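Long-range contacts in aminoglycoside N(3)-acetyltransferase (Streptomyces griseus, PDB 7LAP), which probably transfers an acetyl group to the 3-amino group of aminoglycoside antibiotics, a modification that confers resistance to them: residues D25-D30 with Q59-A64; G39-F44 with T72-V77; M43-L48 with T186-H191; R126-A131 with A142-S147; G175-L180 with F271-A276. All blocks are in the same frame, centred on the assembly; numbering follows the deposited sequence. Where two conformers were deposited one is given.

Contact 1: D25-D30 with Q59-A64; sequences DRIRHD and QTVIDA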
# COMPACT_ATOMS: atom_id res chain seq x y z
N ASP B 25 19.54 2.85 -13.02
CA ASP B 25 20.17 2.84 -14.34
C ASP B 25 20.32 1.43 -14.91
O ASP B 25 20.33 1.25 -16.13
CB ASP B 25 21.52 3.52 -14.31
CG ASP B 25 22.16 3.53 -15.67
OD1 ASP B 25 21.63 4.24 -16.55
OD2 ASP B 25 23.16 2.80 -15.88
N ARG B 26 20.44 0.43 -14.05
CA ARG B 26 20.56 -0.93 -14.56
C ARG B 26 19.23 -1.43 -15.10
O ARG B 26 19.18 -2.11 -16.13
CB ARG B 26 21.08 -1.86 -13.47
CG ARG B 26 21.37 -3.25 -13.99
CD ARG B 26 20.23 -4.13 -13.65
NE ARG B 26 20.43 -5.50 -14.11
CZ ARG B 26 21.14 -6.41 -13.44
NH1 ARG B 26 21.75 -6.08 -12.31
NH2 ARG B 26 21.24 -7.62 -13.92
N ILE B 27 18.14 -1.13 -14.39
CA ILE B 27 16.82 -1.43 -14.90
C ILE B 27 16.57 -0.72 -16.23
O ILE B 27 16.05 -1.31 -17.18
CB ILE B 27 15.76 -1.06 -13.85
CG1 ILE B 27 15.97 -1.92 -12.58
CG2 ILE B 27 14.42 -1.32 -14.41
CD1 ILE B 27 15.01 -1.52 -11.40
N ARG B 28 16.95 0.56 -16.31
CA ARG B 28 16.77 1.30 -17.56
C ARG B 28 17.50 0.59 -18.69
O ARG B 28 16.95 0.41 -19.78
CB ARG B 28 17.30 2.73 -17.41
CG ARG B 28 17.20 3.54 -18.74
CD ARG B 28 18.31 4.55 -18.94
NE ARG B 28 19.62 4.02 -18.56
CZ ARG B 28 20.39 3.19 -19.29
NH1 ARG B 28 19.98 2.78 -20.50
NH2 ARG B 28 21.57 2.79 -18.82
N HIS B 29 18.74 0.18 -18.43
CA HIS B 29 19.51 -0.56 -19.43
C HIS B 29 18.82 -1.86 -19.84
O HIS B 29 18.67 -2.15 -21.04
CB HIS B 29 20.90 -0.83 -18.89
CG HIS B 29 21.66 -1.83 -19.69
ND1 HIS B 29 21.52 -3.19 -19.51
CD2 HIS B 29 22.56 -1.68 -20.69
CE1 HIS B 29 22.31 -3.83 -20.35
NE2 HIS B 29 22.95 -2.93 -21.08
N ASP B 30 18.31 -2.62 -18.86
CA ASP B 30 17.66 -3.89 -19.19
C ASP B 30 16.35 -3.68 -19.94
O ASP B 30 15.98 -4.51 -20.78
CB ASP B 30 17.39 -4.71 -17.93
CG ASP B 30 18.68 -5.23 -17.28
OD1 ASP B 30 19.78 -4.99 -17.83
OD2 ASP B 30 18.57 -5.88 -16.22
N GLN B 59 9.54 3.09 -6.51
CA GLN B 59 9.91 4.38 -7.10
C GLN B 59 11.03 4.22 -8.12
O GLN B 59 11.06 4.92 -9.15
CB GLN B 59 10.34 5.36 -5.99
CG GLN B 59 9.23 5.79 -5.02
CD GLN B 59 8.01 6.40 -5.74
OE1 GLN B 59 6.87 6.00 -5.50
NE2 GLN B 59 8.27 7.37 -6.62
N THR B 60 11.96 3.29 -7.86
CA THR B 60 13.09 3.08 -8.77
C THR B 60 12.64 2.41 -10.06
O THR B 60 13.11 2.78 -11.15
CB THR B 60 14.14 2.26 -8.03
OG1 THR B 60 14.74 3.12 -7.05
CG2 THR B 60 15.20 1.71 -8.99
N VAL B 61 11.73 1.44 -9.97
CA VAL B 61 11.18 0.82 -11.17
C VAL B 61 10.47 1.87 -12.02
O VAL B 61 10.67 1.94 -13.24
CB VAL B 61 10.25 -0.35 -10.81
CG1 VAL B 61 9.59 -0.94 -12.08
CG2 VAL B 61 11.05 -1.45 -10.06
N ILE B 62 9.66 2.72 -11.40
CA ILE B 62 8.91 3.73 -12.16
C ILE B 62 9.86 4.73 -12.82
O ILE B 62 9.72 5.06 -14.01
CB ILE B 62 7.91 4.45 -11.25
CG1 ILE B 62 6.78 3.51 -10.86
CG2 ILE B 62 7.38 5.76 -11.92
CD1 ILE B 62 5.99 4.03 -9.60
N ASP B 63 10.86 5.20 -12.09
CA ASP B 63 11.78 6.17 -12.68
C ASP B 63 12.64 5.57 -13.79
O ASP B 63 12.98 6.27 -14.75
CB ASP B 63 12.62 6.79 -11.58
CG ASP B 63 11.82 7.88 -10.80
OD1 ASP B 63 11.10 8.69 -11.44
OD2 ASP B 63 11.92 7.93 -9.56
N ALA B 64 12.99 4.28 -13.69
CA ALA B 64 13.69 3.63 -14.80
C ALA B 64 12.80 3.56 -16.04
O ALA B 64 13.26 3.79 -17.17
CB ALA B 64 14.16 2.23 -14.39
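Two helices pack against each other here, 24-34 and 58-69, and Ile27 of the first makes most of the contact. The short axes run in broadly the same direction, crossing at -46° with a closest approach of 8.6 Å. Ile27 meets Ala64 with its branch methyl: CG2 lies 3.6 Å from Ala64 CB. Its longer arm goes the other way along helix 58-69. With CG1 beside the backbone N (chi1 -63°) and the chain extended beyond it, the Ile27 side chain crosses those of Thr60 and Val61 at about a right angle, CD1 lying 4.0 Å from Thr60 CG2 and 4.2 Å from Val61 CG2. Thr60 offers its methyl to the isoleucine, while its OG1 is hydrogen-bonded to Ser55 O. Ala64 also sits against the backbone of the first helix, its CB 3.8 Å from Arg28 N; the CA atoms of Arg28 and Ala64 are 4.7 Å apart. The Arg28 side chain touches Asp67 and Val68 of helix 58-69, and its guanidinium turns to Asp25 of its own helix, where NE and NH2 both take Asp25 OD1 from the same face of the carboxylate, NH2 at 2.7 Å. Val54 covers Ile27 and Thr60 from a loop, and Pro105 of the second subunit packs on Thr60. The arrangement is a helix pair crossing closely at a small alanine, with helix 58-69 also packing on Leu75 of the sheet.

Contact 2: G39-F44 with T72-V77; sequences GDTVMF and TGTLLV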
# COMPACT_ATOMS: atom_id res chain seq x y z
N GLY B 39 9.15 7.41 -26.31
CA GLY B 39 7.87 7.65 -26.90
C GLY B 39 6.87 6.52 -26.72
O GLY B 39 5.70 6.73 -27.03
N ASP B 40 7.30 5.35 -26.24
CA ASP B 40 6.38 4.22 -26.09
C ASP B 40 5.32 4.53 -25.05
O ASP B 40 5.57 5.21 -24.04
CB ASP B 40 7.15 2.95 -25.65
CG ASP B 40 7.65 2.13 -26.82
OD1 ASP B 40 7.15 2.35 -27.93
OD2 ASP B 40 8.56 1.26 -26.63
N THR B 41 4.13 3.97 -25.24
CA THR B 41 3.16 3.83 -24.16
C THR B 41 3.17 2.37 -23.72
O THR B 41 2.95 1.47 -24.54
CB THR B 41 1.76 4.27 -24.62
OG1 THR B 41 1.78 5.68 -24.86
CG2 THR B 41 0.73 4.02 -23.55
N VAL B 42 3.45 2.11 -22.44
CA VAL B 42 3.60 0.72 -22.01
C VAL B 42 2.77 0.48 -20.75
O VAL B 42 2.95 1.14 -19.73
CB VAL B 42 5.07 0.33 -21.77
CG1 VAL B 42 5.76 1.26 -20.83
CG2 VAL B 42 5.16 -1.12 -21.21
N MET B 43 1.86 -0.49 -20.84
CA MET B 43 1.16 -1.02 -19.68
C MET B 43 2.02 -2.13 -19.05
O MET B 43 2.49 -3.02 -19.76
CB MET B 43 -0.19 -1.57 -20.12
CG MET B 43 -0.99 -2.19 -19.02
SD MET B 43 -2.64 -2.57 -19.63
CE MET B 43 -3.48 -2.69 -18.04
N PHE B 44 2.23 -2.09 -17.74
CA PHE B 44 3.18 -3.02 -17.18
C PHE B 44 2.63 -3.67 -15.92
O PHE B 44 1.91 -3.04 -15.14
CB PHE B 44 4.55 -2.35 -16.96
CG PHE B 44 4.60 -1.33 -15.86
CD1 PHE B 44 4.07 -0.06 -16.03
CD2 PHE B 44 5.22 -1.64 -14.66
CE1 PHE B 44 4.14 0.87 -14.99
CE2 PHE B 44 5.30 -0.72 -13.63
CZ PHE B 44 4.74 0.53 -13.79
N THR B 72 7.86 12.07 -23.69
CA THR B 72 6.73 11.89 -24.60
C THR B 72 6.06 10.53 -24.44
O THR B 72 5.02 10.30 -25.07
CB THR B 72 7.19 12.05 -26.06
OG1 THR B 72 8.08 10.98 -26.37
CG2 THR B 72 7.90 13.38 -26.29
N GLY B 73 6.61 9.62 -23.63
CA GLY B 73 6.00 8.33 -23.41
C GLY B 73 5.06 8.32 -22.21
O GLY B 73 4.90 9.30 -21.50
N THR B 74 4.46 7.15 -21.98
CA THR B 74 3.43 7.03 -20.97
C THR B 74 3.52 5.64 -20.35
O THR B 74 3.75 4.67 -21.07
CB THR B 74 2.03 7.24 -21.56
OG1 THR B 74 2.00 8.47 -22.28
CG2 THR B 74 0.95 7.30 -20.45
N LEU B 75 3.30 5.55 -19.03
CA LEU B 75 3.21 4.28 -18.31
C LEU B 75 1.77 4.05 -17.89
O LEU B 75 1.08 4.99 -17.53
CB LEU B 75 4.09 4.27 -17.05
CG LEU B 75 5.52 4.79 -17.17
CD1 LEU B 75 6.24 4.64 -15.82
CD2 LEU B 75 6.24 4.04 -18.29
N LEU B 76 1.32 2.81 -17.91
CA LEU B 76 -0.01 2.42 -17.51
C LEU B 76 -0.02 1.19 -16.61
O LEU B 76 0.76 0.31 -16.80
CB LEU B 76 -0.80 1.99 -18.72
CG LEU B 76 -1.81 2.85 -19.42
CD1 LEU B 76 -1.02 3.63 -20.43
CD2 LEU B 76 -2.85 2.01 -20.12
N VAL B 77 -0.94 1.13 -15.66
CA VAL B 77 -1.07 -0.05 -14.80
C VAL B 77 -2.55 -0.35 -14.60
O VAL B 77 -3.41 0.49 -14.86
CB VAL B 77 -0.42 0.13 -13.41
CG1 VAL B 77 1.14 0.32 -13.53
CG2 VAL B 77 -1.06 1.29 -12.71
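This is a parallel strand pairing in the middle of the seven-stranded mixed sheet, joining strand 41-46 to strand 74-78. Four backbone hydrogen bonds hold it, alternating in direction: Thr74 N to Asp40 O, Val42 N to Thr74 O at 2.9 Å, Leu76 N to Val42 O, and Phe44 N to Leu76 O. The chain passes from one strand to the other through helix 58-69, which packs on the Val42, Leu75 side: a beta-alpha-beta crossover. On that side Val42 CG1 touches Leu75 CD2 at 3.8 Å, the two side chains lying alongside and pointing the same way. Thr41, Met43, Thr74 and Leu76 face the other way, where Thr41 CG2 reaches Leu76 CD1 at 3.6 Å and Met43 CB meets Leu76 CB at 3.9 Å; Leu151 and Leu170 of two further helices cover this side. Thr74 OG1 bonds to the backbone N of Ser147. Phe44 CG sits between its backbone N and carbonyl carbon (chi1 70°), which lays the ring beside Val77: Val77 CG1 stands over one face, 3.8 Å from the ring centroid, a CH-pi contact. Ahead of the strands, Gly39 CA passes Thr72 OG1 at 3.4 Å.

Contact 3: M43-L48 with T186-H191; sequences MFHTRL and TMTLLH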
# COMPACT_ATOMS: atom_id res chain seq x y z
N MET B 43 1.86 -0.49 -20.84
CA MET B 43 1.16 -1.02 -19.68
C MET B 43 2.02 -2.13 -19.05
O MET B 43 2.49 -3.02 -19.76
CB MET B 43 -0.19 -1.57 -20.12
CG MET B 43 -0.99 -2.19 -19.02
SD MET B 43 -2.64 -2.57 -19.63
CE MET B 43 -3.48 -2.69 -18.04
N PHE B 44 2.23 -2.09 -17.74
CA PHE B 44 3.18 -3.02 -17.18
C PHE B 44 2.63 -3.67 -15.92
O PHE B 44 1.91 -3.04 -15.14
CB PHE B 44 4.55 -2.35 -16.96
CG PHE B 44 4.60 -1.33 -15.86
CD1 PHE B 44 4.07 -0.06 -16.03
CD2 PHE B 44 5.22 -1.64 -14.66
CE1 PHE B 44 4.14 0.87 -14.99
CE2 PHE B 44 5.30 -0.72 -13.63
CZ PHE B 44 4.74 0.53 -13.79
N HIS B 45 2.92 -4.97 -15.80
CA HIS B 45 2.58 -5.84 -14.69
C HIS B 45 3.88 -6.31 -14.05
O HIS B 45 4.80 -6.75 -14.76
CB HIS B 45 1.79 -7.05 -15.20
CG HIS B 45 0.52 -6.67 -15.88
ND1 HIS B 45 0.44 -6.39 -17.24
CD2 HIS B 45 -0.73 -6.46 -15.38
CE1 HIS B 45 -0.81 -6.05 -17.54
NE2 HIS B 45 -1.53 -6.08 -16.43
N THR B 46 3.96 -6.24 -12.72
CA THR B 46 5.24 -6.35 -12.03
C THR B 46 5.15 -7.36 -10.90
O THR B 46 4.21 -7.33 -10.10
CB THR B 46 5.69 -5.00 -11.46
OG1 THR B 46 5.58 -4.00 -12.46
CG2 THR B 46 7.18 -5.09 -10.96
N ARG B 47 6.17 -8.21 -10.80
CA ARG B 47 6.39 -8.99 -9.59
C ARG B 47 7.73 -8.49 -9.05
O ARG B 47 8.80 -8.92 -9.48
CB ARG B 47 6.35 -10.49 -9.88
CG ARG B 47 6.53 -11.37 -8.67
CD ARG B 47 5.95 -12.77 -8.93
NE ARG B 47 4.50 -12.71 -8.95
CZ ARG B 47 3.72 -13.73 -9.27
NH1 ARG B 47 4.26 -14.89 -9.59
NH2 ARG B 47 2.41 -13.58 -9.27
N LEU B 48 7.65 -7.54 -8.12
CA LEU B 48 8.82 -6.76 -7.75
C LEU B 48 9.95 -7.63 -7.20
O LEU B 48 11.12 -7.42 -7.55
CB LEU B 48 8.42 -5.68 -6.75
CG LEU B 48 9.52 -4.80 -6.14
CD1 LEU B 48 10.26 -3.96 -7.24
CD2 LEU B 48 8.90 -3.84 -5.09
N THR B 186 -1.15 -12.72 -16.08
CA THR B 186 -1.50 -11.40 -15.58
C THR B 186 -1.79 -10.40 -16.68
O THR B 186 -2.07 -9.23 -16.39
CB THR B 186 -0.39 -10.84 -14.65
OG1 THR B 186 0.78 -10.56 -15.41
CG2 THR B 186 -0.04 -11.84 -13.59
N MET B 187 -1.74 -10.80 -17.95
CA MET B 187 -1.93 -9.83 -19.02
C MET B 187 -3.40 -9.36 -19.13
O MET B 187 -4.21 -9.99 -19.81
CB MET B 187 -1.47 -10.40 -20.36
CG MET B 187 -1.36 -9.31 -21.42
SD MET B 187 -1.17 -9.94 -23.09
CE MET B 187 0.56 -10.42 -22.98
N THR B 188 -3.70 -8.24 -18.47
CA THR B 188 -5.04 -7.64 -18.43
C THR B 188 -5.57 -7.36 -19.83
O THR B 188 -6.78 -7.45 -20.07
CB THR B 188 -4.96 -6.32 -17.62
OG1 THR B 188 -4.93 -6.63 -16.23
CG2 THR B 188 -6.14 -5.37 -17.92
N LEU B 189 -4.69 -6.96 -20.75
CA LEU B 189 -5.11 -6.61 -22.09
C LEU B 189 -5.95 -7.70 -22.75
O LEU B 189 -6.77 -7.41 -23.63
CB LEU B 189 -3.88 -6.29 -22.93
CG LEU B 189 -4.14 -5.97 -24.40
CD1 LEU B 189 -5.01 -4.72 -24.52
CD2 LEU B 189 -2.83 -5.83 -25.17
N LEU B 190 -5.78 -8.97 -22.36
CA LEU B 190 -6.58 -10.03 -22.96
C LEU B 190 -8.04 -10.00 -22.50
O LEU B 190 -8.87 -10.72 -23.08
CB LEU B 190 -5.96 -11.40 -22.65
CG LEU B 190 -4.67 -11.69 -23.42
CD1 LEU B 190 -4.03 -13.01 -23.00
CD2 LEU B 190 -4.92 -11.67 -24.92
N HIS B 191 -8.39 -9.19 -21.49
CA HIS B 191 -9.81 -8.96 -21.22
C HIS B 191 -10.44 -8.12 -22.32
O HIS B 191 -11.63 -8.26 -22.60
CB HIS B 191 -10.00 -8.27 -19.87
CG HIS B 191 -9.74 -9.16 -18.69
ND1 HIS B 191 -10.27 -10.43 -18.57
CD2 HIS B 191 -8.98 -8.97 -17.59
CE1 HIS B 191 -9.85 -10.98 -17.45
NE2 HIS B 191 -9.08 -10.11 -16.82
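Strand 43-46 passes beside the turn that leads into helix 189-196 without pairing with it: the nearest CA atoms, those of His45 and Thr186, are 7.0 Å apart, and side chains and one carbonyl fill the interval. The contact ties a central strand of the sheet, 41-46, to the connection between strand 176-180 and helix 189-196. His45 does most of the work. With CG beside the backbone N (chi1 -60°), the imidazole projects from the strand and runs past Thr186 in the opposite direction to that side chain. The carbonyl O of Thr186 stands over one ring face, 3.1 Å above the plane and displaced toward the rim. The His45 NE2 to Thr186 O distance is 3.2 Å, but the angle is too poor for a hydrogen bond. Instead NE2 meets Thr188 OG1 near the ring plane, in a weak hydrogen bond of 3.4 Å whose donor could be either group. Thr186 OG1, 3.7 Å from His45 CB, is bonded to the carbonyl of Pro183. Thr188 serves a second neighbour with its methyl: the extended Met43 side chain crosses it at about a right angle, bringing Met43 CE to 3.8 Å from Thr188 CG2. Leu167 packs on both Met43 and Thr188. The imidazole thus lies with a carbonyl oxygen over one face and a hydroxyl at its edge, and the long, weak NE2 bond suggests that packing, as much as the bond, sets the ring's rotation.

Contact 4: R126-A131 with A142-S147; sequences RRRPGA and AALGAS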
# COMPACT_ATOMS: atom_id res chain seq x y z
N ARG B 126 -0.09 5.10 -9.26
CA ARG B 126 -1.24 6.00 -9.17
C ARG B 126 -0.99 7.13 -8.18
O ARG B 126 -1.58 8.21 -8.32
CB ARG B 126 -2.51 5.23 -8.81
CG ARG B 126 -2.68 5.05 -7.33
CD ARG B 126 -4.01 4.45 -6.93
NE ARG B 126 -4.00 4.19 -5.49
CZ ARG B 126 -4.44 5.04 -4.56
NH1 ARG B 126 -4.97 6.21 -4.90
NH2 ARG B 126 -4.34 4.71 -3.27
N ARG B 127 -0.09 6.95 -7.20
CA ARG B 127 0.16 8.02 -6.25
C ARG B 127 1.26 8.98 -6.73
O ARG B 127 1.54 9.97 -6.04
CB ARG B 127 0.50 7.41 -4.87
CG ARG B 127 -0.67 6.53 -4.26
CD ARG B 127 -0.27 5.69 -3.01
NE ARG B 127 0.11 6.58 -1.91
CZ ARG B 127 -0.41 6.57 -0.68
NH1 ARG B 127 -1.37 5.70 -0.36
NH2 ARG B 127 0.03 7.43 0.23
N ARG B 128 1.89 8.72 -7.87
CA ARG B 128 2.91 9.63 -8.38
C ARG B 128 2.30 11.01 -8.65
O ARG B 128 1.17 11.10 -9.15
CB ARG B 128 3.54 9.10 -9.68
CG ARG B 128 4.53 7.92 -9.46
CD ARG B 128 5.87 8.37 -8.89
NE ARG B 128 6.63 9.13 -9.87
CZ ARG B 128 7.93 8.92 -10.14
NH1 ARG B 128 8.61 7.98 -9.49
NH2 ARG B 128 8.54 9.66 -11.06
N PRO B 129 3.04 12.10 -8.39
CA PRO B 129 2.59 13.42 -8.85
C PRO B 129 2.30 13.40 -10.34
O PRO B 129 3.07 12.84 -11.12
CB PRO B 129 3.79 14.33 -8.52
CG PRO B 129 4.49 13.64 -7.40
CD PRO B 129 4.33 12.16 -7.67
N GLY B 130 1.16 13.96 -10.72
CA GLY B 130 0.72 13.97 -12.10
C GLY B 130 0.09 12.69 -12.63
O GLY B 130 -0.39 12.69 -13.78
N ALA B 131 0.07 11.59 -11.86
CA ALA B 131 -0.55 10.36 -12.36
C ALA B 131 -2.06 10.56 -12.47
O ALA B 131 -2.65 11.36 -11.73
CB ALA B 131 -0.26 9.16 -11.44
N ALA B 142 -4.48 3.23 -14.06
CA ALA B 142 -3.86 4.51 -13.82
C ALA B 142 -2.75 4.69 -14.84
O ALA B 142 -2.21 3.71 -15.36
CB ALA B 142 -3.32 4.61 -12.40
N ALA B 143 -2.39 5.95 -15.10
CA ALA B 143 -1.39 6.26 -16.10
C ALA B 143 -0.57 7.47 -15.67
O ALA B 143 -1.05 8.35 -14.95
CB ALA B 143 -2.05 6.54 -17.47
N LEU B 144 0.65 7.54 -16.20
CA LEU B 144 1.60 8.59 -15.87
C LEU B 144 2.38 8.90 -17.13
O LEU B 144 3.02 8.00 -17.69
CB LEU B 144 2.56 8.16 -14.73
CG LEU B 144 3.59 9.20 -14.29
CD1 LEU B 144 2.91 10.43 -13.64
CD2 LEU B 144 4.63 8.58 -13.33
N GLY B 145 2.36 10.16 -17.57
CA GLY B 145 3.12 10.51 -18.76
C GLY B 145 2.27 11.27 -19.77
O GLY B 145 1.15 11.70 -19.48
N ALA B 146 2.81 11.40 -20.99
CA ALA B 146 2.30 12.40 -21.93
C ALA B 146 0.87 12.10 -22.37
O ALA B 146 0.09 13.02 -22.60
CB ALA B 146 3.24 12.45 -23.14
N SER B 147 0.51 10.83 -22.53
CA SER B 147 -0.82 10.49 -23.04
C SER B 147 -1.78 10.10 -21.92
O SER B 147 -2.89 9.63 -22.20
CB SER B 147 -0.70 9.34 -24.04
OG SER B 147 0.13 9.72 -25.11
O HOH W 1 0.79 12.20 -16.22
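Leu144 has the most surface buried here, and its two methyls share the turn Arg128-Ala131. CG lies anti to the backbone N (chi1 -179°), sending the fork from strand 141-145 into this type II turn. Leu144 CD1 fits against the turn backbone, 3.5 Å from both Pro129 O and Ala131 N, while Leu144 CD2 takes the aliphatic start of Arg128, with Arg128 CB at 3.8 Å. Arg128 then bends at two successive torsions and carries its guanidinium off to Asp63, with which it forms a salt bridge. Ala131, next in buried area, lies by the strand's backbone: its CA is 3.3 Å from Ala143 O, a bent CA-H...O contact, and its CB is 4.1 Å from Leu144 CD1. The turn itself is closed by the bond from Ala131 N to Arg128 O. A water spans the two segments beyond Leu144, donating to Gly130 O at 2.8 Å and accepting from Gly145 N. Toward the start of the strand, Ala142 CB rests on Arg126 CB at 3.7 Å, and the Arg126 guanidinium continues away to Glu123. The turn links helix 120-126 to short strand 132-133, which pairs with 141-145 at one margin of the sheet; strand 74-78 borders 141-145 on its other side, Leu66 of helix 58-69 packs on Leu144, and Thr111 of the second subunit reaches Pro129.

Contact 5: G175-L180 with F271-A276; sequences GRVLLL and FDAAPA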
# COMPACT_ATOMS: atom_id res chain seq x y z
N GLY B 175 0.47 1.03 -28.37
CA GLY B 175 1.10 0.83 -27.09
C GLY B 175 1.64 -0.58 -26.94
O GLY B 175 1.54 -1.44 -27.82
N ARG B 176 2.28 -0.81 -25.79
CA ARG B 176 2.95 -2.07 -25.50
C ARG B 176 2.48 -2.60 -24.16
O ARG B 176 1.89 -1.87 -23.35
CB ARG B 176 4.47 -1.88 -25.53
CG ARG B 176 4.76 -1.00 -26.74
CD ARG B 176 6.13 -0.91 -27.12
NE ARG B 176 6.58 -2.16 -27.67
CZ ARG B 176 7.84 -2.36 -28.01
NH1 ARG B 176 8.71 -1.36 -27.84
NH2 ARG B 176 8.24 -3.53 -28.50
N VAL B 177 2.73 -3.90 -23.94
CA VAL B 177 2.50 -4.55 -22.66
C VAL B 177 3.82 -5.16 -22.19
O VAL B 177 4.47 -5.90 -22.94
CB VAL B 177 1.39 -5.62 -22.75
CG1 VAL B 177 1.19 -6.29 -21.40
CG2 VAL B 177 0.09 -4.96 -23.19
N LEU B 178 4.22 -4.83 -20.97
CA LEU B 178 5.42 -5.37 -20.35
C LEU B 178 5.03 -6.24 -19.15
O LEU B 178 4.35 -5.78 -18.23
CB LEU B 178 6.33 -4.21 -19.92
CG LEU B 178 7.53 -4.63 -19.07
CD1 LEU B 178 8.52 -5.40 -19.91
CD2 LEU B 178 8.16 -3.37 -18.47
N LEU B 179 5.42 -7.53 -19.19
CA LEU B 179 5.38 -8.37 -18.00
C LEU B 179 6.76 -8.32 -17.37
O LEU B 179 7.73 -8.82 -17.95
CB LEU B 179 5.00 -9.80 -18.34
CG LEU B 179 3.72 -9.90 -19.17
CD1 LEU B 179 3.44 -11.41 -19.47
CD2 LEU B 179 2.53 -9.18 -18.51
N LEU B 180 6.85 -7.74 -16.18
CA LEU B 180 8.12 -7.50 -15.51
C LEU B 180 8.21 -8.46 -14.32
O LEU B 180 7.87 -8.14 -13.17
CB LEU B 180 8.19 -6.00 -15.15
CG LEU B 180 9.44 -5.43 -14.46
CD1 LEU B 180 10.67 -5.83 -15.15
CD2 LEU B 180 9.39 -3.90 -14.28
N PHE B 271 5.51 -7.02 -25.37
CA PHE B 271 4.62 -7.25 -26.49
C PHE B 271 4.13 -5.93 -27.08
O PHE B 271 3.85 -4.98 -26.34
CB PHE B 271 3.34 -8.02 -26.07
CG PHE B 271 3.61 -9.32 -25.36
CD1 PHE B 271 3.88 -9.34 -23.99
CD2 PHE B 271 3.57 -10.52 -26.06
CE1 PHE B 271 4.10 -10.56 -23.31
CE2 PHE B 271 3.80 -11.74 -25.41
CZ PHE B 271 4.07 -11.75 -24.02
N ASP B 272 3.90 -5.91 -28.39
CA ASP B 272 3.09 -4.84 -28.96
C ASP B 272 1.61 -5.17 -28.73
O ASP B 272 1.16 -6.29 -29.01
CB ASP B 272 3.39 -4.67 -30.46
CG ASP B 272 4.84 -4.25 -30.72
OD1 ASP B 272 5.42 -3.49 -29.93
OD2 ASP B 272 5.42 -4.70 -31.74
N ALA B 273 0.84 -4.18 -28.24
CA ALA B 273 -0.53 -4.42 -27.81
C ALA B 273 -1.46 -4.78 -28.97
O ALA B 273 -2.33 -5.63 -28.82
CB ALA B 273 -1.09 -3.21 -27.07
N ALA B 274 -1.33 -4.09 -30.12
CA ALA B 274 -2.23 -4.39 -31.23
C ALA B 274 -2.09 -5.82 -31.74
O ALA B 274 -3.13 -6.51 -31.87
CB ALA B 274 -2.05 -3.36 -32.35
N PRO B 275 -0.89 -6.35 -32.04
CA PRO B 275 -0.82 -7.77 -32.47
C PRO B 275 -1.22 -8.75 -31.38
O PRO B 275 -1.78 -9.82 -31.69
CB PRO B 275 0.65 -7.96 -32.88
CG PRO B 275 1.19 -6.59 -33.05
CD PRO B 275 0.43 -5.71 -32.09
N ALA B 276 -0.97 -8.42 -30.10
CA ALA B 276 -1.36 -9.31 -29.02
C ALA B 276 -2.87 -9.45 -28.92
O ALA B 276 -3.39 -10.55 -28.74
CB ALA B 276 -0.78 -8.82 -27.69
O HOH W 2 0.61 -1.91 -30.61
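The Phe271 ring has the carbonyl O of Val177 at its edge, in the ring plane and 3.6 Å from Phe271 CD1, while Leu179 comes up at a slant, its CD1 4.0 Å from Phe271 CE1. The Arg176 and Asp272 side chains run side by side, pointing the same way, with guanidinium and carboxylate planes 36° apart. Arg176 NE is 2.9 Å from Asp272 OD1; this is a salt bridge, but the N-H angle of 116° makes the hydrogen bond in it a weak one. A bend at chi3 (70°) turns the arginine's far end, and NH1 is hydrogen-bonded to Gly35 O and salt-bridged to Asp40, so one guanidinium ties two acids and a backbone oxygen together. The strands themselves run antiparallel. Val177 and Phe271 form a hydrogen-bonded pair, bonded N to O both ways, and Arg176 and Asp272 the adjoining non-hydrogen-bonded one. One more backbone bond follows beyond the strands: Ala273 N, in the first turn of the helix, donates to Gly175 O at 2.9 Å. That oxygen also receives a water, which in turn accepts from Ala274 N at 3.0 Å, so Gly175 is linked to the start of the helix twice. Ala273 CB lies 3.3 Å from Gly175 O. Strand 176-180 lies between 41-46 and 266-272 in the sheet, helix 244-254 covers Phe271 through Val249, Met252 and Leu253, and the chain runs straight from strand 266-272 into helix 273-289.

Contacts 2 to 5 all reach one sheet, and contact 1 reaches it through helix 58-69, where Ile62 O lies 3.9 Å from Leu75 CD1. Contact 2 is the hub: its centre is about 10 Å from those of contacts 4 and 5. Leu75 N bonds to Leu144 O on one side, and Thr41 O and Met43 O accept from Arg176 N and Leu178 N on the other. Contact 3 shares Met43 and Phe44 with contact 2 and meets contact 5 where Met187 CE touches Phe271 CE1 at 3.6 Å. Contact 1 joins contact 4 through the salt bridge of Asp63 OD1 with Arg128 NH2, 2.8 Å long, and both touch the second subunit. Contacts 4 and 5, centres about 19 Å apart, do not touch.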